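Local coordinates for uncharacterized protein (Vibrio parahaemolyticus M0605, PDB 3X0T) that probably serves as the PirA component of a plasmid-encoded, PirAB-type binary toxin of a shrimp pathogen, a jelly-roll protein thought to act together with a pore-forming partner, at residues 14-19 with 103-108; 25-30 with 92-97; 53-58 with 80-85. All blocks are in the same frame, centred on the assembly; numbering follows the deposited sequence. Where two conformers were deposited one is given.

Interaction 1 (14-19 with 103-108); sequences DWTVEP and RGFCTI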
# COMPACT_ATOMS: atom_id res chain seq x y z
N ASP A 14 -8.95 3.88 7.10
CA ASP A 14 -7.99 4.70 7.89
C ASP A 14 -7.04 3.79 8.64
O ASP A 14 -7.42 2.66 9.01
CB ASP A 14 -8.75 5.53 8.91
CG ASP A 14 -9.63 6.59 8.27
OD1 ASP A 14 -9.55 6.88 7.09
OD2 ASP A 14 -10.50 7.11 9.02
N TRP A 15 -5.82 4.21 8.83
CA TRP A 15 -4.76 3.41 9.47
C TRP A 15 -3.90 4.27 10.35
O TRP A 15 -3.74 5.49 10.15
CB TRP A 15 -3.84 2.77 8.42
CG TRP A 15 -4.61 1.86 7.47
CD1 TRP A 15 -5.00 2.20 6.18
CD2 TRP A 15 -4.97 0.49 7.68
NE1 TRP A 15 -5.58 1.09 5.61
CE2 TRP A 15 -5.56 0.03 6.48
CE3 TRP A 15 -4.83 -0.37 8.77
CZ2 TRP A 15 -6.06 -1.30 6.39
CZ3 TRP A 15 -5.29 -1.67 8.67
CH2 TRP A 15 -5.89 -2.09 7.46
N THR A 16 -3.33 3.61 11.35
CA THR A 16 -2.30 4.21 12.21
C THR A 16 -1.01 3.48 11.97
O THR A 16 -0.99 2.29 11.61
CB THR A 16 -2.70 4.13 13.67
OG1 THR A 16 -2.83 2.79 14.11
CG2 THR A 16 -4.00 4.81 13.90
N VAL A 17 0.09 4.22 12.14
CA VAL A 17 1.45 3.64 11.91
C VAL A 17 2.35 4.06 13.06
O VAL A 17 2.60 5.26 13.25
CB VAL A 17 2.05 4.08 10.53
CG1 VAL A 17 3.24 3.15 10.19
CG2 VAL A 17 1.03 4.05 9.41
N GLU A 18 2.83 3.09 13.84
CA GLU A 18 3.60 3.48 15.03
C GLU A 18 4.93 4.14 14.65
O GLU A 18 5.58 3.85 13.62
CB GLU A 18 3.70 2.24 15.94
CG GLU A 18 2.38 1.63 16.41
CD GLU A 18 1.42 2.65 17.05
OE1 GLU A 18 0.18 2.64 16.81
OE2 GLU A 18 1.91 3.47 17.87
N PRO A 19 5.38 5.09 15.49
CA PRO A 19 6.59 5.85 15.18
C PRO A 19 7.85 4.96 15.39
O PRO A 19 7.76 3.83 15.91
CB PRO A 19 6.54 7.00 16.22
CG PRO A 19 5.80 6.37 17.38
CD PRO A 19 4.71 5.55 16.74
N ARG A 103 3.66 9.95 15.75
CA ARG A 103 2.70 8.91 15.37
C ARG A 103 2.17 9.12 13.97
O ARG A 103 2.02 10.23 13.52
CB ARG A 103 1.54 8.82 16.36
CG ARG A 103 1.90 8.50 17.81
CD ARG A 103 0.66 8.33 18.69
NE ARG A 103 0.94 8.19 20.13
CZ ARG A 103 1.70 7.28 20.76
NH1 ARG A 103 2.37 6.34 20.04
NH2 ARG A 103 1.79 7.35 22.11
N GLY A 104 1.96 8.02 13.25
CA GLY A 104 1.58 8.11 11.82
C GLY A 104 0.09 7.81 11.67
O GLY A 104 -0.49 6.95 12.31
N PHE A 105 -0.48 8.56 10.73
CA PHE A 105 -1.93 8.36 10.43
C PHE A 105 -2.07 8.52 8.94
O PHE A 105 -1.53 9.44 8.31
CB PHE A 105 -2.82 9.42 11.14
CG PHE A 105 -2.74 9.33 12.63
CD1 PHE A 105 -1.74 10.07 13.32
CD2 PHE A 105 -3.62 8.50 13.33
CE1 PHE A 105 -1.68 9.98 14.74
CE2 PHE A 105 -3.47 8.42 14.74
CZ PHE A 105 -2.52 9.15 15.41
N CYS A 106 -2.90 7.68 8.30
CA CYS A 106 -3.19 7.87 6.90
C CYS A 106 -4.54 7.23 6.60
O CYS A 106 -5.11 6.44 7.34
CB CYS A 106 -2.11 7.24 6.02
SG CYS A 106 -1.90 5.48 6.11
N THR A 107 -5.06 7.66 5.42
CA THR A 107 -6.23 6.99 4.81
C THR A 107 -5.71 6.43 3.44
O THR A 107 -5.02 7.11 2.68
CB THR A 107 -7.37 7.99 4.60
OG1 THR A 107 -7.78 8.49 5.89
CG2 THR A 107 -8.55 7.27 3.90
N ILE A 108 -6.12 5.18 3.19
CA ILE A 108 -5.79 4.52 1.92
C ILE A 108 -7.14 4.43 1.12
O ILE A 108 -8.14 4.01 1.68
CB ILE A 108 -5.18 3.13 2.21
CG1 ILE A 108 -3.90 3.26 3.01
CG2 ILE A 108 -4.91 2.43 0.84
CD1 ILE A 108 -2.74 3.86 2.30
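With chi1 of -66° in Asp14 and -62° in Thr107, CG of the aspartate and OG1 of the threonine each lie beside their own backbone N, and the two side chains run next to each other, pointing the same way. Thr107 OG1 donates to Asp14 OD1 at 2.7 Å, reaching the oxygen from above the carboxylate plane. Further along this exposed face, CG2 of Thr16 meets the Phe105 ring obliquely, 3.7 Å from CE2.

The other face carries Trp15, Val17 and Cys106. The Trp15 indole leans toward Ile108, where CD1 packs 3.5 Å from Ile108 CG1, the two side chains crossing at about a right angle; its NE1 is bonded to the hydroxyl of Tyr110. Cys106 SG sits 4.1 Å from Trp15 CB.

Between the faces, four backbone bonds join the strands: Trp15 and Cys106 exchange two, and Val17 and Gly104 two more, the N of Val17 reaching Gly104 O at 2.8 Å. Past these pairs Glu18 OE2 and Arg103 NH1 come within 3.6 Å, a long salt bridge that is doubtful because Glu18 has two conformers and only one of them is described here.

Antiparallel pairing of the first and last strands, with 104-110 continuing to 41-45, builds the edge of one sheet of a jelly-roll sandwich.

Interaction 2 (25-30 with 92-97); sequences EVDSKH and QRIVVI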
# COMPACT_ATOMS: atom_id res chain seq x y z
N GLU A 25 0.46 -2.99 7.50
CA GLU A 25 -0.01 -3.59 6.23
C GLU A 25 -1.34 -3.03 5.87
O GLU A 25 -2.30 -3.14 6.65
CB GLU A 25 -0.24 -5.10 6.29
CG GLU A 25 1.01 -5.80 6.48
CD GLU A 25 0.82 -7.30 6.42
OE1 GLU A 25 -0.13 -7.83 7.08
OE2 GLU A 25 1.65 -7.92 5.91
N VAL A 26 -1.47 -2.42 4.70
CA VAL A 26 -2.73 -1.80 4.29
C VAL A 26 -3.43 -2.52 3.15
O VAL A 26 -4.58 -2.27 2.87
CB VAL A 26 -2.58 -0.30 4.00
CG1 VAL A 26 -2.02 0.41 5.24
CG2 VAL A 26 -1.71 -0.04 2.78
N ASP A 27 -2.72 -3.46 2.47
CA ASP A 27 -3.35 -4.32 1.51
C ASP A 27 -2.48 -5.56 1.41
O ASP A 27 -1.27 -5.47 1.68
CB ASP A 27 -3.48 -3.70 0.12
CG ASP A 27 -4.56 -4.25 -0.78
OD1 ASP A 27 -5.22 -5.22 -0.35
OD2 ASP A 27 -4.71 -3.74 -1.90
N SER A 28 -3.05 -6.69 0.98
CA SER A 28 -2.31 -7.90 0.80
C SER A 28 -3.03 -8.85 -0.10
O SER A 28 -4.28 -8.87 -0.11
CB SER A 28 -1.85 -8.54 2.03
OG SER A 28 -2.96 -9.12 2.59
N LYS A 29 -2.30 -9.66 -0.81
CA LYS A 29 -2.88 -10.62 -1.70
C LYS A 29 -2.00 -11.82 -1.84
O LYS A 29 -0.78 -11.66 -2.20
CB LYS A 29 -3.22 -10.06 -3.08
CG LYS A 29 -3.81 -11.12 -4.02
CD LYS A 29 -4.72 -10.77 -5.10
CE LYS A 29 -3.95 -10.15 -6.23
NZ LYS A 29 -4.83 -9.68 -7.37
N HIS A 30 -2.55 -13.02 -1.65
CA HIS A 30 -1.80 -14.25 -1.79
C HIS A 30 -2.50 -15.09 -2.81
O HIS A 30 -3.69 -15.42 -2.65
CB HIS A 30 -1.78 -14.98 -0.43
CG HIS A 30 -1.23 -14.13 0.65
ND1 HIS A 30 0.11 -13.88 0.78
CD2 HIS A 30 -1.87 -13.39 1.59
CE1 HIS A 30 0.24 -13.02 1.79
NE2 HIS A 30 -0.93 -12.70 2.30
N GLN A 92 1.91 -10.49 -2.50
CA GLN A 92 2.16 -9.05 -2.59
C GLN A 92 1.46 -8.36 -1.45
O GLN A 92 0.46 -8.86 -0.92
CB GLN A 92 1.80 -8.51 -3.98
CG GLN A 92 0.29 -8.67 -4.33
CD GLN A 92 0.11 -8.57 -5.78
OE1 GLN A 92 0.35 -7.48 -6.39
NE2 GLN A 92 -0.31 -9.62 -6.45
N ARG A 93 1.97 -7.17 -1.11
CA ARG A 93 1.34 -6.38 -0.08
C ARG A 93 1.73 -4.93 -0.26
O ARG A 93 2.73 -4.63 -0.94
CB ARG A 93 1.72 -6.87 1.33
CG ARG A 93 3.17 -6.69 1.74
CD ARG A 93 3.39 -7.04 3.17
NE ARG A 93 4.78 -6.83 3.53
CZ ARG A 93 5.22 -6.84 4.80
NH1 ARG A 93 4.40 -7.14 5.78
NH2 ARG A 93 6.48 -6.46 5.02
N ILE A 94 1.01 -4.05 0.38
CA ILE A 94 1.35 -2.65 0.49
C ILE A 94 1.52 -2.37 1.97
O ILE A 94 0.62 -2.69 2.77
CB ILE A 94 0.27 -1.72 -0.16
CG1 ILE A 94 0.13 -2.03 -1.64
CG2 ILE A 94 0.64 -0.28 0.08
CD1 ILE A 94 -0.99 -1.32 -2.33
N VAL A 95 2.63 -1.75 2.33
CA VAL A 95 2.87 -1.36 3.70
C VAL A 95 3.10 0.16 3.77
O VAL A 95 3.58 0.76 2.82
CB VAL A 95 4.08 -2.11 4.34
CG1 VAL A 95 3.78 -3.58 4.50
CG2 VAL A 95 5.36 -1.87 3.61
N VAL A 96 2.79 0.70 4.92
CA VAL A 96 3.14 2.07 5.25
C VAL A 96 4.10 2.00 6.44
O VAL A 96 3.84 1.27 7.41
CB VAL A 96 1.88 2.94 5.58
CG1 VAL A 96 2.30 4.37 5.84
CG2 VAL A 96 0.89 2.88 4.43
N ILE A 97 5.23 2.70 6.31
CA ILE A 97 6.33 2.63 7.27
C ILE A 97 6.53 4.06 7.81
O ILE A 97 6.59 5.05 7.09
CB ILE A 97 7.63 2.15 6.56
CG1 ILE A 97 7.37 0.81 5.88
CG2 ILE A 97 8.75 2.05 7.59
CD1 ILE A 97 8.52 0.35 4.99
O HOH W 1 -0.45 -12.07 -5.03
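Val26 and Ile94 form the tight side of this antiparallel pair: their CG2 methyls meet at 3.6 Å, and Val26 CG1 reaches Val96 CG2 at 3.9 Å. These aliphatic groups face the sandwich interior, where Trp15 and Ile108 close over Val26 and Val41 packs on Ile94.

The backbone is irregular here. Val26 and Asp27 both face Ile94 in a classic beta bulge, so Ile94 O takes a good bond from Val26 N at 2.9 Å and a weak one from Asp27 N. Regular pairing resumes at once: Ile94 N donates to Asp27 O, and Lys29 and Gln92 exchange two more bonds. At that end, on the Ile94 side, a water links Lys29 O to Gln92 NE2, while Gln92 OE1 goes to the Tyr55 hydroxyl.

On the opposite face the loose, solvent side is Glu25 and Ser28, the serine only brushing Arg93 through their CB atoms. Arg93 itself is packed, with Val95 CG1 3.5 Å above the guanidinium, over its centre. In one of the two Glu25 conformers, OE2 meets Arg93 NH1 at 2.9 Å, within the guanidinium plane but on the anti side, tilted from the carboxylate plane.

Backed by Val95, bonded through NH2 to Gln56 and in cation-pi contact with Trp66, the Arg93 guanidinium is probably held against turning; the Glu25 carboxylate would be expected to offset much of its charge.

Interaction 3 (53-58 with 80-85); sequences IQYQWG and YHLQRP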
# COMPACT_ATOMS: atom_id res chain seq x y z
N ILE A 53 5.46 4.69 1.77
CA ILE A 53 4.61 3.62 1.31
C ILE A 53 5.42 2.72 0.39
O ILE A 53 6.19 3.22 -0.46
CB ILE A 53 3.33 4.16 0.65
CG1 ILE A 53 2.33 3.01 0.42
CG2 ILE A 53 3.59 4.98 -0.61
CD1 ILE A 53 0.94 3.49 0.03
N GLN A 54 5.26 1.42 0.55
CA GLN A 54 5.98 0.47 -0.32
C GLN A 54 5.04 -0.59 -0.88
O GLN A 54 4.13 -1.08 -0.19
CB GLN A 54 7.13 -0.29 0.40
CG GLN A 54 8.17 0.68 0.97
CD GLN A 54 9.39 0.01 1.38
OE1 GLN A 54 9.42 -1.14 1.89
NE2 GLN A 54 10.51 0.75 1.16
N TYR A 55 5.29 -0.95 -2.13
CA TYR A 55 4.67 -2.10 -2.77
C TYR A 55 5.69 -3.23 -2.70
O TYR A 55 6.78 -3.07 -3.21
CB TYR A 55 4.29 -1.78 -4.22
CG TYR A 55 3.18 -2.60 -4.74
CD1 TYR A 55 3.35 -3.99 -5.00
CD2 TYR A 55 1.91 -2.06 -4.92
CE1 TYR A 55 2.27 -4.77 -5.39
CE2 TYR A 55 0.84 -2.85 -5.30
CZ TYR A 55 1.02 -4.20 -5.54
OH TYR A 55 -0.07 -4.96 -5.91
N GLN A 56 5.32 -4.34 -2.05
CA GLN A 56 6.25 -5.44 -1.82
C GLN A 56 5.72 -6.73 -2.43
O GLN A 56 4.49 -6.86 -2.62
CB GLN A 56 6.48 -5.64 -0.34
CG GLN A 56 7.14 -4.44 0.31
CD GLN A 56 7.50 -4.67 1.76
OE1 GLN A 56 7.16 -5.71 2.35
NE2 GLN A 56 8.20 -3.70 2.35
N TRP A 57 6.62 -7.67 -2.72
CA TRP A 57 6.24 -8.93 -3.32
C TRP A 57 7.02 -10.06 -2.69
O TRP A 57 8.09 -9.84 -2.11
CB TRP A 57 6.37 -8.91 -4.86
CG TRP A 57 7.80 -8.90 -5.32
CD1 TRP A 57 8.64 -7.80 -5.45
CD2 TRP A 57 8.59 -10.03 -5.69
NE1 TRP A 57 9.86 -8.20 -5.90
CE2 TRP A 57 9.87 -9.56 -6.03
CE3 TRP A 57 8.35 -11.42 -5.73
CZ2 TRP A 57 10.92 -10.45 -6.37
CZ3 TRP A 57 9.39 -12.28 -6.06
CH2 TRP A 57 10.65 -11.78 -6.39
N GLY A 58 6.51 -11.27 -2.86
CA GLY A 58 7.20 -12.47 -2.35
C GLY A 58 7.10 -13.59 -3.39
O GLY A 58 6.12 -13.67 -4.17
N TYR A 80 -0.82 10.69 -2.43
CA TYR A 80 0.05 10.13 -3.42
C TYR A 80 -0.52 8.85 -4.06
O TYR A 80 -1.09 8.05 -3.33
CB TYR A 80 1.38 9.76 -2.80
CG TYR A 80 2.29 9.05 -3.71
CD1 TYR A 80 2.94 9.77 -4.74
CD2 TYR A 80 2.50 7.66 -3.63
CE1 TYR A 80 3.80 9.13 -5.60
CE2 TYR A 80 3.40 7.03 -4.48
CZ TYR A 80 4.03 7.79 -5.49
OH TYR A 80 4.90 7.12 -6.34
N HIS A 81 -0.41 8.71 -5.38
CA HIS A 81 -0.94 7.49 -6.08
C HIS A 81 0.15 6.49 -6.27
O HIS A 81 1.19 6.74 -6.90
CB HIS A 81 -1.45 7.92 -7.46
CG HIS A 81 -1.91 6.72 -8.22
ND1 HIS A 81 -3.09 6.06 -7.93
CD2 HIS A 81 -1.36 6.02 -9.23
CE1 HIS A 81 -3.25 5.00 -8.73
NE2 HIS A 81 -2.22 4.97 -9.53
N LEU A 82 -0.02 5.31 -5.62
CA LEU A 82 0.88 4.19 -5.81
C LEU A 82 0.26 3.25 -6.81
O LEU A 82 -0.71 2.52 -6.52
CB LEU A 82 1.06 3.47 -4.45
CG LEU A 82 1.93 2.22 -4.48
CD1 LEU A 82 3.31 2.53 -4.99
CD2 LEU A 82 1.97 1.56 -3.13
N GLN A 83 0.81 3.28 -8.03
CA GLN A 83 0.30 2.37 -9.08
C GLN A 83 0.93 0.98 -8.89
O GLN A 83 2.14 0.87 -8.72
CB GLN A 83 0.71 3.01 -10.44
CG GLN A 83 0.28 2.18 -11.64
CD GLN A 83 -1.27 2.14 -11.85
OE1 GLN A 83 -2.03 2.98 -11.36
NE2 GLN A 83 -1.68 1.13 -12.61
N ARG A 84 0.11 -0.04 -9.02
CA ARG A 84 0.64 -1.38 -8.87
C ARG A 84 1.68 -1.68 -9.94
O ARG A 84 1.58 -1.16 -11.06
CB ARG A 84 -0.48 -2.38 -9.00
CG ARG A 84 -1.05 -2.40 -10.41
CD ARG A 84 -2.21 -3.35 -10.46
NE ARG A 84 -2.79 -3.36 -11.82
CZ ARG A 84 -4.02 -3.79 -12.11
NH1 ARG A 84 -4.80 -4.18 -11.17
NH2 ARG A 84 -4.45 -3.84 -13.39
N PRO A 85 2.68 -2.53 -9.70
CA PRO A 85 3.55 -3.00 -10.79
C PRO A 85 2.73 -3.64 -11.88
O PRO A 85 1.68 -4.25 -11.65
CB PRO A 85 4.46 -4.03 -10.09
CG PRO A 85 4.46 -3.59 -8.63
CD PRO A 85 3.03 -3.15 -8.39
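The Tyr55 ring carries Pro85 on one face: the proline CD stands 3.4 Å from the ring centroid and only 8° off the normal, a close CH-pi contact placed almost exactly over the middle of the ring. At the edge, near the ring plane, Leu82 CD2 approaches Tyr55 CD2 at 4.0 Å. Arg84 comes in obliquely, its CA 3.9 Å from Tyr55 CE2, and its side chain then runs alongside the tyrosine. In one of the two Arg84 conformers, NH1 bonds to the carbonyl of Gly38 and not to the tyrosine. The phenol hydroxyl is likewise engaged elsewhere, with Gln92 OE1 of strand 91-98 as its main partner, so the ring is held at its hydroxyl as well as packed on one face.

A chi1 of -154° carries the Tyr55 ring away from its own backbone N and across the gap to the 80-85 segment. Leu82, its CG also anti to N, extends from the other side, and its CD2 methyl fits between Tyr55 and Ile53, 3.8 Å from Ile53 CD1. Farther along, Ile53 CG2 makes a lighter contact with Tyr80 CD2 at 4.2 Å, met obliquely to the ring.

The segments meet mainly through side chains, with no backbone pairing. The axes of 53-58 and 80-82 run nearly parallel, 6° apart, but remain 9.2 Å from each other. Ile53 and Tyr55 also pack on Ile94, and Ile53 on Val41 and Ile43, extending the same apolar layer. Strand 51-58 belongs to one four-stranded sheet and 79-82 to the other, so Leu82 and Tyr80 pack sheet on sheet, while the loop that follows, with Arg84 and Pro85, closes over Tyr55 at the end of the jelly-roll core.

In the fold
From the N terminus, strand 11-17 opens the loop that interaction 1 closes when the chain returns at 103-108. Inside it, strand 22-30 begins the loop closed by interaction 2 at 92-97, and within that lies the shorter loop of interaction 3, from 53-58 to 80-85. The three are nested, and none cross. Interactions 1 and 2 each pair an outer strand with its neighbour, in opposite sheets, while interaction 3 spans the space between the sheets. Trp15 against Val26 and Val17 against Val96 join interactions 1 and 2; backbone pairing of strands 91-98 and 51-58 joins 2 and 3. Interactions 1 and 3 do not touch, their centres about 17 Å apart.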